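Local coordinates for beta-1,4-exocellulase (Thermobifida fusca, PDB 4B4H), which is a cellobiohydrolase whose catalytic domain, a family 6 glycoside hydrolase, probably cleaves cellobiose units from cellulose chains, at residues Asn325-Ala330 / Arg375-Thr380; Ala361-Pro366 / Leu395-Ile400. One frame throughout, in Å; residues are numbered along the deposited sequence. Where two conformers were deposited one is given.

Both contacts lie in the long loops toward the C-terminal end of the catalytic domain, and their segments alternate along the chain. From the N terminus, the loop after helix 308-315 supplies 325-330. The chain then passes through strands 339-340 and 346-350, the latter parallel to strand 283-287 in the main sheet, before reaching 361-366. Contact 1 closes on 375-380, and contact 2 closes afterwards on 395-400, ahead of helix 406-414, so the two loops cross instead of nesting. Their centres are about 10 Å apart. They touch where N328 O meets L395 N at 2.8 Å, probably a hydrogen bond, and where C377 packs on A361 and S362.

Contact 1: Asn325-Ala330 / Arg375-Thr380; sequences NWCNQA and RMCDPT
With chi1 at -171°, C327 puts SG on the far side from its backbone N, whereas C377 turns SG beside its own backbone N (chi1 -71°), and these two torsions bring the sulfurs together in a disulfide. The C327 SG to C377 SG bond is 2.0 Å long with a chi3 of 102°, and the two CA atoms, the nearest pair between the segments, stand 5.1 Å apart. W326 lies beside the bridge. CB of C327 lies over one face of the indole, toward its rim, while C377 SG approaches obliquely, 3.7 Å from W326 CH2, a sulfur-aromatic contact with the six-membered ring. The pyrrole end is met by M376, whose CB comes within 3.7 Å of W326 NE1. Bends at chi2 and chi3 carry the M376 chain onward until its CE touches N325 OD1, the two side chains crossing at about a right angle; that amide oxygen is bound by N387 ND2.

No direct hydrogen bond joins the segments; water does so at two points. Water 1 accepts from C327 N and donates to M376 O at 2.6 Å, while water 2 accepts from N328 ND2 and donates to C377 O. In this hydrolase domain the bridge thus ties two loops beside the active site, probably a tunnel as in other family 6 cellobiohydrolases: W326 is predicted to bind substrate, the C327 side chain touches D359, the predicted proton acceptor, and N328 N donates to a carboxylate oxygen of D359. The loop around C327 is further braced by Q329, whose NE2 donates to C327 O at 3.0 Å from above the carbonyl plane and also to S392 O. Beyond C377 the chain continues as an Asx turn, in which D378 OD1 receives both T380 N and T380 OG1 on one face of its carboxylate.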
ATOM      1  N   ASN A 325       4.670   3.188  12.222  1.00  8.34           N
ATOM      2  CA  ASN A 325       4.635   1.764  12.575  1.00  8.20           C
ATOM      3  C   ASN A 325       3.832   0.938  11.560  1.00  8.23           C
ATOM      4  O   ASN A 325       2.588   0.983  11.541  1.00  7.90           O
ATOM      5  CB  ASN A 325       4.097   1.565  13.988  1.00  8.63           C
ATOM      6  CG  ASN A 325       5.065   2.040  15.057  1.00  8.43           C
ATOM      7  OD1 ASN A 325       6.265   2.239  14.791  1.00  8.82           O
ATOM      8  ND2 ASN A 325       4.570   2.164  16.289  1.00  8.29           N
ATOM      9  N   TRP A 326       4.546   0.185  10.728  1.00  8.01           N
ATOM     10  CA  TRP A 326       3.967  -0.468   9.558  1.00  7.98           C
ATOM     11  C   TRP A 326       3.895  -1.974   9.609  1.00  7.73           C
ATOM     12  O   TRP A 326       3.296  -2.582   8.729  1.00  7.47           O
ATOM     13  CB  TRP A 326       4.736  -0.058   8.295  1.00  8.20           C
ATOM     14  CG  TRP A 326       6.191  -0.464   8.335  1.00  8.55           C
ATOM     15  CD1 TRP A 326       7.267   0.323   8.707  1.00  8.38           C
ATOM     16  CD2 TRP A 326       6.773  -1.780   8.025  1.00  8.34           C
ATOM     17  NE1 TRP A 326       8.445  -0.379   8.643  1.00  8.45           N
ATOM     18  CE2 TRP A 326       8.223  -1.644   8.245  1.00  8.43           C
ATOM     19  CE3 TRP A 326       6.266  -3.011   7.595  1.00  8.46           C
ATOM     20  CZ2 TRP A 326       9.099  -2.698   8.043  1.00  8.64           C
ATOM     21  CZ3 TRP A 326       7.156  -4.067   7.400  1.00  8.78           C
ATOM     22  CH2 TRP A 326       8.546  -3.915   7.616  1.00  8.84           C
ATOM     23  N   CYS A 327       4.530  -2.592  10.610  1.00  7.33           N
ATOM     24  CA  CYS A 327       4.690  -4.056  10.604  1.00  7.61           C
ATOM     25  C   CYS A 327       3.753  -4.776  11.560  1.00  7.64           C
ATOM     26  O   CYS A 327       3.811  -4.563  12.780  1.00  8.00           O
ATOM     27  CB  CYS A 327       6.140  -4.504  10.860  1.00  7.72           C
ATOM     28  SG  CYS A 327       6.322  -6.264  10.588  1.00  7.93           S
ATOM     29  N   ASN A 328       2.951  -5.678  10.991  1.00  7.57           N
ATOM     30  CA  ASN A 328       2.029  -6.547  11.743  1.00  7.59           C
ATOM     31  C   ASN A 328       1.385  -5.867  12.959  1.00  7.52           C
ATOM     32  O   ASN A 328       1.573  -6.301  14.107  1.00  7.56           O
ATOM     33  CB  ASN A 328       2.768  -7.839  12.180  1.00  7.27           C
ATOM     34  CG  ASN A 328       3.258  -8.675  10.999  1.00  7.21           C
ATOM     35  OD1 ASN A 328       2.584  -8.788   9.986  1.00  7.23           O
ATOM     36  ND2 ASN A 328       4.456  -9.252  11.133  1.00  7.15           N
ATOM     37  N   GLN A 329       0.646  -4.792  12.706  1.00  7.71           N
ATOM     38  CA  GLN A 329       0.245  -3.878  13.770  1.00  7.52           C
ATOM     39  C   GLN A 329      -0.786  -4.442  14.752  1.00  7.66           C
ATOM     40  O   GLN A 329      -1.879  -4.861  14.358  1.00  7.64           O
ATOM     41  CB  GLN A 329      -0.185  -2.530  13.172  1.00  7.82           C
ATOM     42  CG  GLN A 329       0.997  -1.696  12.707  1.00  7.87           C
ATOM     43  CD  GLN A 329       1.896  -1.319  13.871  1.00  7.59           C
ATOM     44  OE1 GLN A 329       1.505  -0.514  14.728  1.00  7.74           O
ATOM     45  NE2 GLN A 329       3.097  -1.901  13.921  1.00  7.26           N
ATOM     46  N   ALA A 330      -0.417  -4.452  16.038  1.00  7.56           N
ATOM     47  CA  ALA A 330      -1.252  -5.013  17.114  1.00  7.70           C
ATOM     48  C   ALA A 330      -2.657  -4.430  17.146  1.00  7.63           C
ATOM     49  O   ALA A 330      -2.823  -3.212  17.143  1.00  7.90           O
ATOM     50  CB  ALA A 330      -0.562  -4.831  18.471  1.00  7.73           C
ATOM     51  N   ARG A 375      14.016  -4.861  12.166  1.00 13.03           N
ATOM     52  CA  ARG A 375      13.635  -4.705  13.570  1.00 12.26           C
ATOM     53  C   ARG A 375      12.320  -3.944  13.762  1.00 11.47           C
ATOM     54  O   ARG A 375      11.706  -4.044  14.819  1.00 10.93           O
ATOM     55  CB  ARG A 375      14.780  -4.109  14.402  1.00 13.44           C
ATOM     56  CG  ARG A 375      15.917  -5.090  14.668  1.00 14.24           C
ATOM     57  CD  ARG A 375      16.603  -4.809  15.992  1.00 14.60           C
ATOM     58  NE  ARG A 375      15.676  -4.985  17.114  1.00 15.77           N
ATOM     59  CZ  ARG A 375      16.008  -4.865  18.396  1.00 15.85           C
ATOM     60  NH1 ARG A 375      17.261  -4.591  18.749  1.00 16.28           N
ATOM     61  NH2 ARG A 375      15.087  -5.044  19.332  1.00 16.00           N
ATOM     62  N   MET A 376      11.854  -3.237  12.737  1.00 10.57           N
ATOM     63  CA  MET A 376      10.504  -2.657  12.798  1.00  9.99           C
ATOM     64  C   MET A 376       9.389  -3.712  12.949  1.00  9.85           C
ATOM     65  O   MET A 376       8.257  -3.375  13.308  1.00  9.81           O
ATOM     66  CB  MET A 376      10.258  -1.687  11.638  1.00 10.05           C
ATOM     67  CG  MET A 376      10.767  -0.269  11.919  1.00 10.20           C
ATOM     68  SD  MET A 376      10.045   0.578  13.363  1.00 10.71           S
ATOM     69  CE  MET A 376       8.470   1.109  12.698  1.00  9.79           C
ATOM     70  N   CYS A 377       9.712  -4.980  12.704  1.00  9.56           N
ATOM     71  CA  CYS A 377       8.773  -6.087  12.911  1.00  9.50           C
ATOM     72  C   CYS A 377       8.938  -6.756  14.270  1.00  9.91           C
ATOM     73  O   CYS A 377       8.181  -7.670  14.632  1.00 10.19           O
ATOM     74  CB  CYS A 377       8.945  -7.121  11.813  1.00  9.51           C
ATOM     75  SG  CYS A 377       8.325  -6.479  10.254  1.00  9.70           S
ATOM     76  N   ASP A 378       9.939  -6.301  15.004  1.00 10.17           N
ATOM     77  CA  ASP A 378      10.323  -6.872  16.289  1.00 10.69           C
ATOM     78  C   ASP A 378       9.559  -6.114  17.378  1.00 10.39           C
ATOM     79  O   ASP A 378       9.691  -4.895  17.493  1.00  9.65           O
ATOM     80  CB  ASP A 378      11.849  -6.725  16.439  1.00 11.55           C
ATOM     81  CG  ASP A 378      12.394  -7.168  17.795  1.00 12.25           C
ATOM     82  OD1 ASP A 378      11.646  -7.680  18.674  1.00 12.83           O
ATOM     83  OD2 ASP A 378      13.627  -7.000  17.956  1.00 12.56           O
ATOM     84  N   PRO A 379       8.722  -6.827  18.160  1.00 10.35           N
ATOM     85  CA  PRO A 379       7.931  -6.145  19.183  1.00 10.45           C
ATOM     86  C   PRO A 379       8.788  -5.310  20.134  1.00 10.60           C
ATOM     87  O   PRO A 379       8.362  -4.242  20.560  1.00 10.36           O
ATOM     88  CB  PRO A 379       7.272  -7.282  19.965  1.00 10.32           C
ATOM     89  CG  PRO A 379       7.559  -8.541  19.243  1.00 10.60           C
ATOM     90  CD  PRO A 379       8.352  -8.243  18.011  1.00 10.34           C
ATOM     91  N   THR A 380      10.002  -5.787  20.412  1.00 10.90           N
ATOM     92  CA  THR A 380      10.871  -5.181  21.416  1.00 11.28           C
ATOM     93  C   THR A 380      11.645  -3.964  20.908  1.00 11.06           C
ATOM     94  O   THR A 380      12.247  -3.236  21.699  1.00 10.90           O
ATOM     95  CB  THR A 380      11.908  -6.197  21.966  1.00 11.49           C
ATOM     96  OG1 THR A 380      12.860  -6.486  20.942  1.00 11.73           O
ATOM     97  CG2 THR A 380      11.253  -7.495  22.411  1.00 11.73           C
TER
HETATM   98  O   HOH W   1       6.409  -1.605  12.765  1.00 10.03           O
HETATM   99  O   HOH W   2       5.530  -8.741  13.694  1.00  9.41           O

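Contact 2: Ala361-Pro366 / Leu395-Ile400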
ATOM      1  N   ALA A 361       9.230 -11.040   9.595  1.00 11.16           N
ATOM      2  CA  ALA A 361       9.526 -11.868  10.775  1.00 11.64           C
ATOM      3  C   ALA A 361       9.731 -11.001  12.009  1.00 11.88           C
ATOM      4  O   ALA A 361      10.258  -9.904  11.896  1.00 12.44           O
ATOM      5  CB  ALA A 361      10.766 -12.708  10.512  1.00 11.56           C
ATOM      6  N   SER A 362       9.335 -11.489  13.186  1.00 12.54           N
ATOM      7  CA  SER A 362       9.515 -10.706  14.424  1.00 13.32           C
ATOM      8  C   SER A 362      10.846 -10.988  15.135  1.00 14.22           C
ATOM      9  O   SER A 362      11.216 -10.284  16.078  1.00 14.28           O
ATOM     10  CB  SER A 362       8.324 -10.867  15.387  1.00 13.21           C
ATOM     11  OG  SER A 362       8.011 -12.223  15.621  1.00 13.42           O
ATOM     12  N   GLU A 363      11.535 -12.026  14.683  1.00 15.50           N
ATOM     13  CA  GLU A 363      12.888 -12.354  15.143  1.00 17.19           C
ATOM     14  C   GLU A 363      13.684 -12.722  13.912  1.00 17.39           C
ATOM     15  O   GLU A 363      13.158 -12.689  12.806  1.00 17.79           O
ATOM     16  CB  GLU A 363      12.855 -13.547  16.103  1.00 17.74           C
ATOM     17  CG  GLU A 363      12.292 -14.827  15.490  1.00 19.06           C
ATOM     18  CD  GLU A 363      12.287 -16.010  16.443  1.00 19.84           C
ATOM     19  OE1 GLU A 363      13.155 -16.069  17.345  1.00 20.30           O
ATOM     20  OE2 GLU A 363      11.418 -16.898  16.267  1.00 20.51           O
ATOM     21  N   GLU A 364      14.950 -13.084  14.088  1.00 17.67           N
ATOM     22  CA  GLU A 364      15.675 -13.697  12.985  1.00 18.02           C
ATOM     23  C   GLU A 364      15.129 -15.104  12.753  1.00 18.42           C
ATOM     24  O   GLU A 364      15.067 -15.924  13.677  1.00 18.42           O
ATOM     25  CB  GLU A 364      17.187 -13.728  13.228  1.00 18.94           C
ATOM     26  CG  GLU A 364      17.825 -12.346  13.283  1.00 19.76           C
ATOM     27  CD  GLU A 364      19.143 -12.268  12.541  1.00 20.13           C
ATOM     28  OE1 GLU A 364      19.774 -13.322  12.340  1.00 21.02           O
ATOM     29  OE2 GLU A 364      19.550 -11.149  12.163  1.00 21.23           O
ATOM     30  N   ILE A 365      14.677 -15.342  11.526  1.00 18.56           N
ATOM     31  CA  ILE A 365      14.334 -16.679  11.059  1.00 18.79           C
ATOM     32  C   ILE A 365      15.261 -16.956   9.879  1.00 19.87           C
ATOM     33  O   ILE A 365      15.086 -16.369   8.808  1.00 20.19           O
ATOM     34  CB  ILE A 365      12.852 -16.800  10.625  1.00 18.54           C
ATOM     35  CG1 ILE A 365      11.925 -16.349  11.758  1.00 18.51           C
ATOM     36  CG2 ILE A 365      12.536 -18.231  10.202  1.00 18.58           C
ATOM     37  CD1 ILE A 365      10.473 -16.193  11.361  1.00 18.07           C
ATOM     38  N   PRO A 366      16.276 -17.818  10.081  1.00 21.15           N
ATOM     39  CA  PRO A 366      17.222 -18.130   9.004  1.00 22.09           C
ATOM     40  C   PRO A 366      16.532 -18.667   7.752  1.00 23.10           C
ATOM     41  O   PRO A 366      15.606 -19.480   7.853  1.00 22.84           O
ATOM     42  CB  PRO A 366      18.124 -19.193   9.634  1.00 22.01           C
ATOM     43  CG  PRO A 366      18.109 -18.852  11.085  1.00 21.59           C
ATOM     44  CD  PRO A 366      16.690 -18.428  11.359  1.00 21.05           C
ATOM     45  N   LEU A 395       3.099  -7.239  16.245  1.00  9.65           N
ATOM     46  CA  LEU A 395       2.650  -8.479  16.880  1.00 10.14           C
ATOM     47  C   LEU A 395       3.781  -9.504  17.023  1.00 10.16           C
ATOM     48  O   LEU A 395       4.552  -9.716  16.076  1.00 10.64           O
ATOM     49  CB  LEU A 395       1.516  -9.111  16.075  1.00 10.17           C
ATOM     50  CG  LEU A 395       0.147  -8.449  16.135  1.00 10.03           C
ATOM     51  CD1 LEU A 395      -0.744  -9.087  15.093  1.00 10.19           C
ATOM     52  CD2 LEU A 395      -0.467  -8.572  17.518  1.00  9.99           C
ATOM     53  N   PRO A 396       3.866 -10.163  18.197  1.00 10.42           N
ATOM     54  CA  PRO A 396       4.895 -11.183  18.457  1.00 10.53           C
ATOM     55  C   PRO A 396       4.752 -12.460  17.634  1.00 10.66           C
ATOM     56  O   PRO A 396       3.660 -12.770  17.153  1.00 11.33           O
ATOM     57  CB  PRO A 396       4.659 -11.538  19.929  1.00 10.35           C
ATOM     58  CG  PRO A 396       3.959 -10.360  20.516  1.00 10.49           C
ATOM     59  CD  PRO A 396       3.081  -9.864  19.409  1.00 10.33           C
ATOM     60  N   ASN A 397       5.871 -13.177  17.491  1.00 10.63           N
ATOM     61  CA  ASN A 397       5.937 -14.483  16.823  0.50 10.79           C
ATOM     62  C   ASN A 397       5.319 -14.539  15.421  1.00 10.59           C
ATOM     63  O   ASN A 397       4.549 -15.448  15.067  1.00 10.44           O
ATOM     64  CB  ASN A 397       5.461 -15.603  17.761  0.50 11.27           C
ATOM     65  CG  ASN A 397       6.563 -16.073  18.701  0.50 11.52           C
ATOM     66  OD1 ASN A 397       6.581 -15.732  19.883  0.50 11.93           O
ATOM     67  ND2 ASN A 397       7.507 -16.844  18.167  0.50 11.66           N
ATOM     68  N   ALA A 398       5.733 -13.563  14.613  1.00 10.65           N
ATOM     69  CA  ALA A 398       5.366 -13.426  13.191  1.00 10.50           C
ATOM     70  C   ALA A 398       6.317 -14.198  12.258  1.00 10.75           C
ATOM     71  O   ALA A 398       7.547 -14.150  12.450  1.00 11.25           O
ATOM     72  CB  ALA A 398       5.382 -11.954  12.811  1.00 10.24           C
ATOM     73  N   PRO A 399       5.768 -14.905  11.237  1.00 10.92           N
ATOM     74  CA  PRO A 399       6.619 -15.603  10.273  1.00 11.66           C
ATOM     75  C   PRO A 399       7.259 -14.647   9.256  1.00 11.44           C
ATOM     76  O   PRO A 399       7.060 -13.432   9.340  1.00 10.93           O
ATOM     77  CB  PRO A 399       5.651 -16.577   9.598  1.00 11.44           C
ATOM     78  CG  PRO A 399       4.312 -15.899   9.673  1.00 11.59           C
ATOM     79  CD  PRO A 399       4.338 -14.964  10.859  1.00 11.03           C
ATOM     80  N   ILE A 400       8.060 -15.183   8.337  1.00 11.99           N
ATOM     81  CA  ILE A 400       8.604 -14.407   7.225  1.00 12.59           C
ATOM     82  C   ILE A 400       7.479 -13.740   6.426  1.00 12.19           C
ATOM     83  O   ILE A 400       6.351 -14.264   6.337  1.00 12.47           O
ATOM     84  CB  ILE A 400       9.539 -15.286   6.364  1.00 13.11           C
ATOM     85  CG1 ILE A 400      10.950 -15.259   6.972  1.00 13.98           C
ATOM     86  CG2 ILE A 400       9.561 -14.866   4.896  1.00 13.23           C
ATOM     87  CD1 ILE A 400      11.940 -16.194   6.310  1.00 14.18           C
TER
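S362 and A398 form the close part of this contact, joined by two hydrogen bonds that run in opposite senses. S362 N donates to A398 O at 3.3 Å with an N-H...O angle of 155°, the donor lying tilted out of the A398 carbonyl plane. In return A398 N donates to S362 OG at 2.8 Å, also moderately bent, at 154°. A chi1 of 51° sets OG between the backbone N and carbonyl carbon of S362, where it faces the amide of A398; N397 N is also near, but its angle is too poor for a bond. A398 O has a further neighbour in A361 CA, 3.5 Å away in a CA-H...O contact, and P399 O receives a similar contact from the same carbon while accepting a hydrogen bond from S358 OG.

Side-chain packing is sparser. CD1 of I365 lies against the backbone of A398-I400, 3.7 Å from A398 O and 4.0 Å from I400 N, while the apolar pairs are wider, A361 CB and I365 CB each standing 4.4 Å from I400 CG1. The outer side is looser still, where E363 and N397 are exposed.

Neither segment is a regular strand, so the pairing rests on a backbone bond and a serine hydroxyl instead of a continuous sheet. Such irregular loop-to-loop pairing here joins the stretch just after D359, the predicted proton acceptor, to the chain leading into helix 406-414, at the surface near what is probably the active-site tunnel of a family 6 cellobiohydrolase, the A398 side chain about 7 Å from that of D359.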